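Local coordinates for reticulocyte binding protein (Streptococcus agalactiae COH1, PDB 3FAW) that is a cell-wall-anchored, secreted pullulanase of group B Streptococcus that probably hydrolyses the alpha-1,6 branch linkages of pullulan and related alpha-glucans, at residues L302-K307 with F673-A678. Numbering follows the deposited sequence.
Sequences LDYLQK and FDWAAA. With CA (calcium ion), chain C.
The phenol oxygen of Tyr304 is hydrogen-bonded to Glu622 OE2 and, across the contact, lies in van der Waals contact with Phe673 and Ala678, with OH 3.8 Å from Phe673 CZ and 4.0 Å from Ala678 CB. Phe673 receives this oxygen at its edge, in the plane of the ring. With CG anti to the backbone N (chi1 171°), the Tyr304 ring extends from helix 302-308 toward the start of helix 675-679, where one residue meets all three partners. Over one of its faces stands the indole edge of Trp675, the closest approach being Trp675 CZ3 to Tyr304 CG at 3.6 Å. The six-membered ring of Trp675 and the Tyr304 ring have centroids 5.0 Å apart and planes at 77°, an edge-to-face pair; Phe673 makes a looser, offset version of the same geometry. Within 673-678, Phe673 CD2 lies over the centre of the Trp675 indole face. This aromatic cluster joins a helix of the TIM barrel, packed through Leu305 against strands 269-273 and 312-315, to a segment that follows the eighth barrel strand, 614-618. The indole is fixed at its polar end as well, since NE1 donates to Phe278 O. Asp674 N-caps the following helix, Ala677 N giving a nearly straight bond of 3.0 Å to Asp674 OD1 from above the carboxylate plane. Away from the rings, Lys307 O binds a calcium ion at 2.3 Å, and one of that ion's four waters donates to Gln306 O.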
ATOM      1  N   LEU A 302       2.461  18.847 -11.671  1.00 12.88           N
ATOM      2  CA  LEU A 302       2.486  17.663 -12.543  1.00 13.90           C
ATOM      3  C   LEU A 302       3.423  17.810 -13.744  1.00 14.80           C
ATOM      4  O   LEU A 302       3.925  16.810 -14.262  1.00 15.93           O
ATOM      5  CB  LEU A 302       1.075  17.315 -13.040  1.00 13.93           C
ATOM      6  CG  LEU A 302       0.049  16.874 -11.989  1.00 12.73           C
ATOM      7  CD1 LEU A 302      -1.339  16.698 -12.633  1.00  5.27           C
ATOM      8  CD2 LEU A 302       0.483  15.598 -11.275  1.00  9.75           C
ATOM      9  N   ASP A 303       3.637  19.044 -14.197  1.00 16.35           N
ATOM     10  CA  ASP A 303       4.583  19.321 -15.284  1.00 17.09           C
ATOM     11  C   ASP A 303       5.981  18.785 -14.952  1.00 16.13           C
ATOM     12  O   ASP A 303       6.640  18.191 -15.805  1.00 17.59           O
ATOM     13  CB  ASP A 303       4.644  20.825 -15.583  1.00 17.42           C
ATOM     14  CG  ASP A 303       3.473  21.317 -16.440  1.00 21.32           C
ATOM     15  OD1 ASP A 303       2.559  20.524 -16.758  1.00 18.70           O
ATOM     16  OD2 ASP A 303       3.469  22.517 -16.802  1.00 22.17           O
ATOM     17  N   TYR A 304       6.415  18.987 -13.710  1.00 14.32           N
ATOM     18  CA  TYR A 304       7.681  18.436 -13.214  1.00 13.21           C
ATOM     19  C   TYR A 304       7.766  16.921 -13.409  1.00 12.85           C
ATOM     20  O   TYR A 304       8.787  16.400 -13.866  1.00 12.89           O
ATOM     21  CB  TYR A 304       7.855  18.761 -11.727  1.00 13.58           C
ATOM     22  CG  TYR A 304       9.028  18.060 -11.064  1.00 12.09           C
ATOM     23  CD1 TYR A 304      10.315  18.591 -11.148  1.00 11.18           C
ATOM     24  CD2 TYR A 304       8.849  16.872 -10.353  1.00 11.74           C
ATOM     25  CE1 TYR A 304      11.394  17.958 -10.546  1.00 10.88           C
ATOM     26  CE2 TYR A 304       9.929  16.225  -9.746  1.00 10.75           C
ATOM     27  CZ  TYR A 304      11.199  16.778  -9.849  1.00 12.77           C
ATOM     28  OH  TYR A 304      12.278  16.166  -9.260  1.00  9.47           O
ATOM     29  N   LEU A 305       6.692  16.224 -13.042  1.00 12.41           N
ATOM     30  CA  LEU A 305       6.638  14.769 -13.145  1.00 12.08           C
ATOM     31  C   LEU A 305       6.482  14.312 -14.594  1.00 12.06           C
ATOM     32  O   LEU A 305       7.034  13.283 -14.982  1.00 10.68           O
ATOM     33  CB  LEU A 305       5.505  14.208 -12.281  1.00 11.71           C
ATOM     34  CG  LEU A 305       5.651  14.399 -10.768  1.00 11.92           C
ATOM     35  CD1 LEU A 305       4.411  13.888 -10.044  1.00  8.81           C
ATOM     36  CD2 LEU A 305       6.894  13.702 -10.238  1.00  9.80           C
ATOM     37  N   GLN A 306       5.735  15.075 -15.393  1.00 13.25           N
ATOM     38  CA  GLN A 306       5.645  14.809 -16.831  1.00 14.03           C
ATOM     39  C   GLN A 306       7.039  14.879 -17.465  1.00 13.85           C
ATOM     40  O   GLN A 306       7.421  14.002 -18.240  1.00 13.34           O
ATOM     41  CB  GLN A 306       4.700  15.801 -17.518  1.00 13.81           C
ATOM     42  CG  GLN A 306       4.494  15.534 -19.005  1.00 15.91           C
ATOM     43  CD  GLN A 306       3.557  16.530 -19.676  1.00 18.14           C
ATOM     44  OE1 GLN A 306       3.292  17.616 -19.150  1.00 21.18           O
ATOM     45  NE2 GLN A 306       3.058  16.164 -20.853  1.00 18.97           N
ATOM     46  N   LYS A 307       7.791  15.924 -17.126  1.00 14.93           N
ATOM     47  CA  LYS A 307       9.161  16.085 -17.618  1.00 15.53           C
ATOM     48  C   LYS A 307      10.081  14.990 -17.074  1.00 13.79           C
ATOM     49  O   LYS A 307      10.888  14.432 -17.814  1.00 11.29           O
ATOM     50  CB  LYS A 307       9.716  17.461 -17.242  1.00 16.84           C
ATOM     51  CG  LYS A 307       9.048  18.634 -17.953  1.00 18.49           C
ATOM     52  CD  LYS A 307       9.440  19.960 -17.299  1.00 20.46           C
ATOM     53  CE  LYS A 307       8.895  21.166 -18.063  1.00 23.66           C
ATOM     54  NZ  LYS A 307       7.429  21.372 -17.858  1.00 26.50           N
ATOM     55  N   PHE A 673       8.675  17.759   0.246  1.00 12.67           N
ATOM     56  CA  PHE A 673       9.491  17.669  -0.953  1.00 12.11           C
ATOM     57  C   PHE A 673      10.233  19.005  -1.072  1.00 11.74           C
ATOM     58  O   PHE A 673       9.614  20.067  -1.032  1.00 10.82           O
ATOM     59  CB  PHE A 673       8.592  17.414  -2.172  1.00 12.73           C
ATOM     60  CG  PHE A 673       9.337  17.145  -3.456  1.00 11.26           C
ATOM     61  CD1 PHE A 673       9.694  15.851  -3.812  1.00 11.51           C
ATOM     62  CD2 PHE A 673       9.643  18.182  -4.327  1.00 12.07           C
ATOM     63  CE1 PHE A 673      10.363  15.600  -5.010  1.00 11.49           C
ATOM     64  CE2 PHE A 673      10.312  17.941  -5.526  1.00  9.12           C
ATOM     65  CZ  PHE A 673      10.675  16.651  -5.865  1.00 10.05           C
ATOM     66  N   ASP A 674      11.559  18.935  -1.182  1.00 11.86           N
ATOM     67  CA  ASP A 674      12.420  20.118  -1.290  1.00 12.20           C
ATOM     68  C   ASP A 674      12.508  20.559  -2.749  1.00 12.65           C
ATOM     69  O   ASP A 674      13.279  19.993  -3.526  1.00 13.32           O
ATOM     70  CB  ASP A 674      13.811  19.786  -0.741  1.00 13.19           C
ATOM     71  CG  ASP A 674      14.719  21.006  -0.620  1.00 14.74           C
ATOM     72  OD1 ASP A 674      14.498  22.034  -1.308  1.00 14.01           O
ATOM     73  OD2 ASP A 674      15.677  20.919   0.172  1.00 17.02           O
ATOM     74  N   TRP A 675      11.718  21.566  -3.119  1.00 12.02           N
ATOM     75  CA  TRP A 675      11.632  22.000  -4.519  1.00 12.69           C
ATOM     76  C   TRP A 675      12.877  22.737  -5.009  1.00 12.68           C
ATOM     77  O   TRP A 675      13.266  22.595  -6.176  1.00 12.47           O
ATOM     78  CB  TRP A 675      10.372  22.838  -4.752  1.00 14.01           C
ATOM     79  CG  TRP A 675       9.178  21.974  -4.870  1.00 14.25           C
ATOM     80  CD1 TRP A 675       8.267  21.700  -3.897  1.00 15.09           C
ATOM     81  CD2 TRP A 675       8.788  21.215  -6.015  1.00 17.48           C
ATOM     82  NE1 TRP A 675       7.320  20.831  -4.370  1.00 12.40           N
ATOM     83  CE2 TRP A 675       7.614  20.517  -5.670  1.00 15.58           C
ATOM     84  CE3 TRP A 675       9.312  21.064  -7.307  1.00 17.78           C
ATOM     85  CZ2 TRP A 675       6.954  19.677  -6.568  1.00 15.34           C
ATOM     86  CZ3 TRP A 675       8.655  20.230  -8.198  1.00 16.00           C
ATOM     87  CH2 TRP A 675       7.489  19.546  -7.822  1.00 15.66           C
ATOM     88  N   ALA A 676      13.497  23.509  -4.121  1.00 11.25           N
ATOM     89  CA  ALA A 676      14.760  24.181  -4.433  1.00 11.70           C
ATOM     90  C   ALA A 676      15.846  23.157  -4.760  1.00 12.20           C
ATOM     91  O   ALA A 676      16.527  23.265  -5.783  1.00 12.99           O
ATOM     92  CB  ALA A 676      15.194  25.062  -3.271  1.00 11.31           C
ATOM     93  N   ALA A 677      15.996  22.164  -3.888  1.00 12.01           N
ATOM     94  CA  ALA A 677      16.966  21.088  -4.091  1.00 11.81           C
ATOM     95  C   ALA A 677      16.697  20.320  -5.387  1.00 11.37           C
ATOM     96  O   ALA A 677      17.629  19.866  -6.048  1.00 11.65           O
ATOM     97  CB  ALA A 677      16.954  20.127  -2.892  1.00 11.39           C
ATOM     98  N   ALA A 678      15.419  20.181  -5.741  1.00 11.93           N
ATOM     99  CA  ALA A 678      15.008  19.476  -6.947  1.00 10.41           C
ATOM    100  C   ALA A 678      15.153  20.300  -8.234  1.00 11.36           C
ATOM    101  O   ALA A 678      15.449  19.738  -9.282  1.00 13.07           O
ATOM    102  CB  ALA A 678      13.566  18.989  -6.801  1.00 10.34           C
TER
HETATM  103 CA    CA C   2      11.743  13.909 -19.905  1.00 27.01          CA
HETATM  104  O   HOH W   1       9.502  13.114 -20.136  1.00 21.66           O
HETATM  105  O   HOH W   2      13.456  15.354 -18.944  1.00 19.95           O
HETATM  106  O   HOH W   3      11.962  12.113 -21.485  1.00 19.73           O
HETATM  107  O   HOH W   4      12.744  11.814 -18.710  1.00 15.97           O